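Local coordinates for protein TSSL (Francisella novicida, PDB 4ACK) that probably helps build the membrane complex of the type VI secretion system, a protein-transport machine linked to virulence, the construct being its cytoplasmic domain, at residues D3-I13 against S41-K52. Residues are numbered along the deposited sequence; the frame is centred on the assembly and turned at random.
Sequences DFKEIEIILDI and SIFFLQEELLEK
A salt-bridge network closes one end of an antiparallel helix pair, where Lys-52 reaches across to two acids, Asp-3 and Glu-6. Its long chain, bent at chi3 (-102°), delivers NZ to Asp-3 OD1 at 2.5 Å, nearly in line with the C-O bond, and to the syn lone pair of Glu-6 OE2 at 2.7 Å. A water completes the cluster, donating to Glu-6 OE1 and accepting from the same NZ, while Tyr-53 OH holds the other oxygen of Asp-3. The two carboxylates would favour a charged Lys-52, whose ammonium in turn probably offsets the cost of burying Asp-3 and Glu-6.

In this all-helical DotU domain, helices 4-20 and 30-52 run antiparallel, with local axes 9.7 Å apart at 157°. Glu-6 is a knob set among Leu-45, Glu-48, Leu-49 and Lys-52; its bend at chi2 lets the methylenes pack on leucine methyls, CB lying 3.5 Å from Leu-45 CD1, while the carboxylate turns to the lysine. On the outer flank Lys-5 crosses Glu-48 in a long salt bridge, NZ to OE2 3.7 Å.

Farther along, branched aliphatic side chains fill the interface: Leu-45 CD2 meets Ile-10 CG1, and Ile-9 CG2 rests against Leu-45 CB. Small Ser-41 lets Ile-13 CD1 settle 3.7 Å from its CB and press tightly on Ile-42 CD1, 3.4 Å away; Ile-13 also packs on Leu-65 and Val-69 of helix 55-79.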
loop_
_atom_site.group_PDB
_atom_site.type_symbol
_atom_site.label_atom_id
_atom_site.label_comp_id
_atom_site.label_asym_id
_atom_site.label_seq_id
_atom_site.Cartn_x
_atom_site.Cartn_y
_atom_site.Cartn_z
ATOM N N ASP A 3 14.377 -2.746 -10.645
ATOM C CA ASP A 3 13.823 -2.657 -9.281
ATOM C C ASP A 3 13.233 -3.979 -8.785
ATOM O O ASP A 3 12.242 -3.967 -8.015
ATOM C CB ASP A 3 12.700 -1.603 -9.260
ATOM C CG ASP A 3 13.194 -0.210 -9.691
ATOM O OD1 ASP A 3 14.340 0.162 -9.344
ATOM O OD2 ASP A 3 12.465 0.480 -10.404
ATOM N N PHE A 4 13.816 -5.112 -9.217
ATOM C CA PHE A 4 13.260 -6.437 -8.887
ATOM C C PHE A 4 13.290 -6.624 -7.379
ATOM O O PHE A 4 12.357 -7.109 -6.762
ATOM C CB PHE A 4 14.009 -7.563 -9.657
ATOM C CG PHE A 4 13.555 -8.981 -9.321
ATOM C CD1 PHE A 4 14.141 -9.682 -8.261
ATOM C CD2 PHE A 4 12.584 -9.625 -10.081
ATOM C CE1 PHE A 4 13.751 -10.998 -7.937
ATOM C CE2 PHE A 4 12.177 -10.965 -9.753
ATOM C CZ PHE A 4 12.767 -11.634 -8.680
ATOM N N LYS A 5 14.342 -6.159 -6.760
ATOM C CA LYS A 5 14.486 -6.375 -5.357
ATOM C C LYS A 5 13.385 -5.604 -4.559
ATOM O O LYS A 5 12.904 -6.065 -3.512
ATOM C CB LYS A 5 15.880 -5.903 -5.021
ATOM C CG LYS A 5 16.270 -5.816 -3.608
ATOM C CD LYS A 5 17.688 -5.208 -3.638
ATOM C CE LYS A 5 18.617 -5.929 -2.670
ATOM N NZ LYS A 5 20.062 -5.620 -2.967
ATOM N N GLU A 6 13.010 -4.427 -5.065
ATOM C CA GLU A 6 11.979 -3.639 -4.427
ATOM C C GLU A 6 10.647 -4.340 -4.575
ATOM O O GLU A 6 9.891 -4.493 -3.589
ATOM C CB GLU A 6 11.964 -2.220 -5.003
ATOM C CG GLU A 6 13.205 -1.443 -4.576
ATOM C CD GLU A 6 14.358 -1.466 -5.625
ATOM O OE1 GLU A 6 14.617 -2.480 -6.316
ATOM O OE2 GLU A 6 15.010 -0.419 -5.770
ATOM N N ILE A 7 10.345 -4.763 -5.797
ATOM C CA ILE A 7 9.118 -5.465 -6.038
ATOM C C ILE A 7 8.956 -6.629 -5.038
ATOM O O ILE A 7 7.912 -6.751 -4.365
ATOM C CB ILE A 7 8.962 -5.935 -7.486
ATOM C CG1 ILE A 7 8.726 -4.766 -8.436
ATOM C CG2 ILE A 7 7.776 -6.860 -7.608
ATOM C CD1 ILE A 7 7.352 -4.032 -8.168
ATOM N N GLU A 8 10.003 -7.446 -4.880
ATOM C CA GLU A 8 9.941 -8.592 -3.970
ATOM C C GLU A 8 9.610 -8.120 -2.582
ATOM O O GLU A 8 8.850 -8.738 -1.874
ATOM C CB GLU A 8 11.291 -9.375 -3.930
ATOM C CG GLU A 8 11.506 -10.409 -5.072
ATOM C CD GLU A 8 12.787 -11.303 -4.840
ATOM O OE1 GLU A 8 13.769 -10.832 -4.198
ATOM O OE2 GLU A 8 12.790 -12.476 -5.304
ATOM N N ILE A 9 10.237 -7.063 -2.134
ATOM C CA ILE A 9 9.849 -6.583 -0.840
ATOM C C ILE A 9 8.314 -6.218 -0.766
ATOM O O ILE A 9 7.654 -6.528 0.218
ATOM C CB ILE A 9 10.696 -5.433 -0.455
ATOM C CG1 ILE A 9 12.158 -5.898 -0.318
ATOM C CG2 ILE A 9 10.165 -4.809 0.827
ATOM C CD1 ILE A 9 13.121 -4.760 0.121
ATOM N N ILE A 10 7.775 -5.577 -1.799
ATOM C CA ILE A 10 6.372 -5.146 -1.807
ATOM C C ILE A 10 5.449 -6.409 -1.737
ATOM O O ILE A 10 4.542 -6.464 -0.919
ATOM C CB ILE A 10 6.083 -4.261 -3.056
ATOM C CG1 ILE A 10 6.820 -2.899 -2.912
ATOM C CG2 ILE A 10 4.567 -4.167 -3.357
ATOM C CD1 ILE A 10 7.027 -2.175 -4.296
ATOM N N LEU A 11 5.746 -7.420 -2.565
ATOM C CA LEU A 11 5.148 -8.774 -2.452
ATOM C C LEU A 11 5.264 -9.389 -1.090
ATOM O O LEU A 11 4.306 -9.945 -0.583
ATOM C CB LEU A 11 5.736 -9.707 -3.494
ATOM C CG LEU A 11 5.399 -9.271 -4.914
ATOM C CD1 LEU A 11 6.062 -10.222 -5.949
ATOM C CD2 LEU A 11 3.880 -9.222 -5.111
ATOM N N ASP A 12 6.411 -9.243 -0.455
ATOM C CA ASP A 12 6.560 -9.822 0.861
ATOM C C ASP A 12 5.602 -9.182 1.892
ATOM O O ASP A 12 4.939 -9.902 2.667
ATOM C CB ASP A 12 8.010 -9.804 1.348
ATOM C CG ASP A 12 8.278 -10.852 2.418
ATOM O OD1 ASP A 12 7.749 -11.984 2.299
ATOM O OD2 ASP A 12 9.016 -10.543 3.384
ATOM N N ILE A 13 5.559 -7.849 1.897
ATOM C CA ILE A 13 4.608 -7.093 2.699
ATOM C C ILE A 13 3.187 -7.483 2.357
ATOM O O ILE A 13 2.390 -7.728 3.230
ATOM C CB ILE A 13 4.832 -5.578 2.549
ATOM C CG1 ILE A 13 6.162 -5.241 3.224
ATOM C CG2 ILE A 13 3.672 -4.805 3.161
ATOM C CD1 ILE A 13 6.858 -3.956 2.691
ATOM N N SER A 41 10.932 -4.433 6.623
ATOM C CA SER A 41 10.790 -4.432 5.179
ATOM C C SER A 41 10.626 -3.007 4.550
ATOM O O SER A 41 11.178 -2.728 3.497
ATOM C CB SER A 41 9.613 -5.301 4.800
ATOM O OG SER A 41 10.005 -6.642 4.885
ATOM N N ILE A 42 9.907 -2.126 5.231
ATOM C CA ILE A 42 9.739 -0.757 4.777
ATOM C C ILE A 42 11.062 -0.006 4.808
ATOM O O ILE A 42 11.392 0.671 3.825
ATOM C CB ILE A 42 8.641 0.025 5.553
ATOM C CG1 ILE A 42 7.271 -0.650 5.393
ATOM C CG2 ILE A 42 8.579 1.544 5.146
ATOM C CD1 ILE A 42 6.805 -0.805 3.977
ATOM N N PHE A 43 11.809 -0.138 5.900
ATOM C CA PHE A 43 13.149 0.451 5.993
ATOM C C PHE A 43 14.082 0.126 4.803
ATOM O O PHE A 43 14.697 1.054 4.233
ATOM C CB PHE A 43 13.888 0.090 7.267
ATOM C CG PHE A 43 15.266 0.719 7.337
ATOM C CD1 PHE A 43 16.367 0.106 6.725
ATOM C CD2 PHE A 43 15.443 1.983 7.937
ATOM C CE1 PHE A 43 17.639 0.719 6.738
ATOM C CE2 PHE A 43 16.737 2.614 7.967
ATOM C CZ PHE A 43 17.822 1.974 7.375
ATOM N N PHE A 44 14.168 -1.168 4.455
ATOM C CA PHE A 44 14.918 -1.654 3.300
ATOM C C PHE A 44 14.296 -1.177 1.968
ATOM O O PHE A 44 15.011 -0.913 0.990
ATOM C CB PHE A 44 15.028 -3.217 3.298
ATOM C CG PHE A 44 15.963 -3.829 4.389
ATOM C CD1 PHE A 44 17.369 -3.726 4.293
ATOM C CD2 PHE A 44 15.429 -4.568 5.478
ATOM C CE1 PHE A 44 18.230 -4.309 5.290
ATOM C CE2 PHE A 44 16.272 -5.143 6.480
ATOM C CZ PHE A 44 17.677 -5.014 6.376
ATOM N N LEU A 45 12.971 -1.166 1.873
ATOM C CA LEU A 45 12.312 -0.668 0.664
ATOM C C LEU A 45 12.699 0.814 0.502
ATOM O O LEU A 45 13.159 1.180 -0.513
ATOM C CB LEU A 45 10.786 -0.849 0.660
ATOM C CG LEU A 45 9.981 -0.410 -0.596
ATOM C CD1 LEU A 45 10.512 -1.001 -2.006
ATOM C CD2 LEU A 45 8.457 -0.752 -0.388
ATOM N N GLN A 46 12.533 1.644 1.507
ATOM C CA GLN A 46 12.860 3.014 1.334
ATOM C C GLN A 46 14.347 3.186 0.980
ATOM O O GLN A 46 14.684 3.719 -0.061
ATOM C CB GLN A 46 12.485 3.791 2.561
ATOM C CG GLN A 46 10.941 3.967 2.734
ATOM C CD GLN A 46 10.633 4.760 3.991
ATOM O OE1 GLN A 46 11.218 4.488 5.032
ATOM N NE2 GLN A 46 9.766 5.783 3.890
ATOM N N GLU A 47 15.225 2.694 1.829
ATOM C CA GLU A 47 16.652 2.795 1.559
ATOM C C GLU A 47 16.988 2.411 0.099
ATOM O O GLU A 47 17.704 3.119 -0.596
ATOM C CB GLU A 47 17.441 1.948 2.586
ATOM C CG GLU A 47 18.798 1.467 2.049
ATOM C CD GLU A 47 19.621 0.716 3.071
ATOM O OE1 GLU A 47 20.259 1.389 3.928
ATOM O OE2 GLU A 47 19.627 -0.539 3.015
ATOM N N GLU A 48 16.427 1.329 -0.389
ATOM C CA GLU A 48 16.756 0.886 -1.744
ATOM C C GLU A 48 16.190 1.836 -2.795
ATOM O O GLU A 48 16.913 2.258 -3.723
ATOM C CB GLU A 48 16.274 -0.541 -1.960
ATOM C CG GLU A 48 16.824 -1.231 -3.126
ATOM C CD GLU A 48 18.309 -1.745 -2.917
ATOM O OE1 GLU A 48 18.875 -1.655 -1.784
ATOM O OE2 GLU A 48 18.855 -2.238 -3.924
ATOM N N LEU A 49 14.919 2.232 -2.648
ATOM C CA LEU A 49 14.346 3.183 -3.660
ATOM C C LEU A 49 15.053 4.515 -3.652
ATOM O O LEU A 49 15.238 5.089 -4.686
ATOM C CB LEU A 49 12.867 3.461 -3.432
ATOM C CG LEU A 49 12.018 2.228 -3.659
ATOM C CD1 LEU A 49 10.596 2.595 -3.080
ATOM C CD2 LEU A 49 12.017 1.881 -5.126
ATOM N N LEU A 50 15.443 5.004 -2.479
ATOM C CA LEU A 50 16.002 6.342 -2.407
ATOM C C LEU A 50 17.456 6.410 -2.979
ATOM O O LEU A 50 18.039 7.505 -3.056
ATOM C CB LEU A 50 15.973 6.889 -0.964
ATOM C CG LEU A 50 14.596 7.307 -0.392
ATOM C CD1 LEU A 50 14.589 7.395 1.179
ATOM C CD2 LEU A 50 14.072 8.588 -1.045
ATOM N N GLU A 51 18.011 5.247 -3.380
ATOM C CA GLU A 51 19.331 5.247 -4.009
ATOM C C GLU A 51 19.115 5.740 -5.437
ATOM O O GLU A 51 19.970 6.425 -5.981
ATOM C CB GLU A 51 20.014 3.873 -3.872
ATOM C CG GLU A 51 21.445 3.639 -4.515
ATOM C CD GLU A 51 22.405 4.878 -4.650
ATOM O OE1 GLU A 51 22.862 5.434 -3.616
ATOM O OE2 GLU A 51 22.760 5.243 -5.811
ATOM N N LYS A 52 17.927 5.498 -5.987
ATOM C CA LYS A 52 17.635 5.809 -7.376
ATOM C C LYS A 52 16.656 6.955 -7.624
ATOM O O LYS A 52 16.721 7.606 -8.657
ATOM C CB LYS A 52 17.041 4.564 -8.092
ATOM C CG LYS A 52 17.991 3.376 -8.181
ATOM C CD LYS A 52 17.225 2.121 -8.681
ATOM C CE LYS A 52 16.919 1.201 -7.531
ATOM N NZ LYS A 52 16.483 -0.124 -8.015
HETATM O O HOH W 1 17.024 -2.909 -6.950
#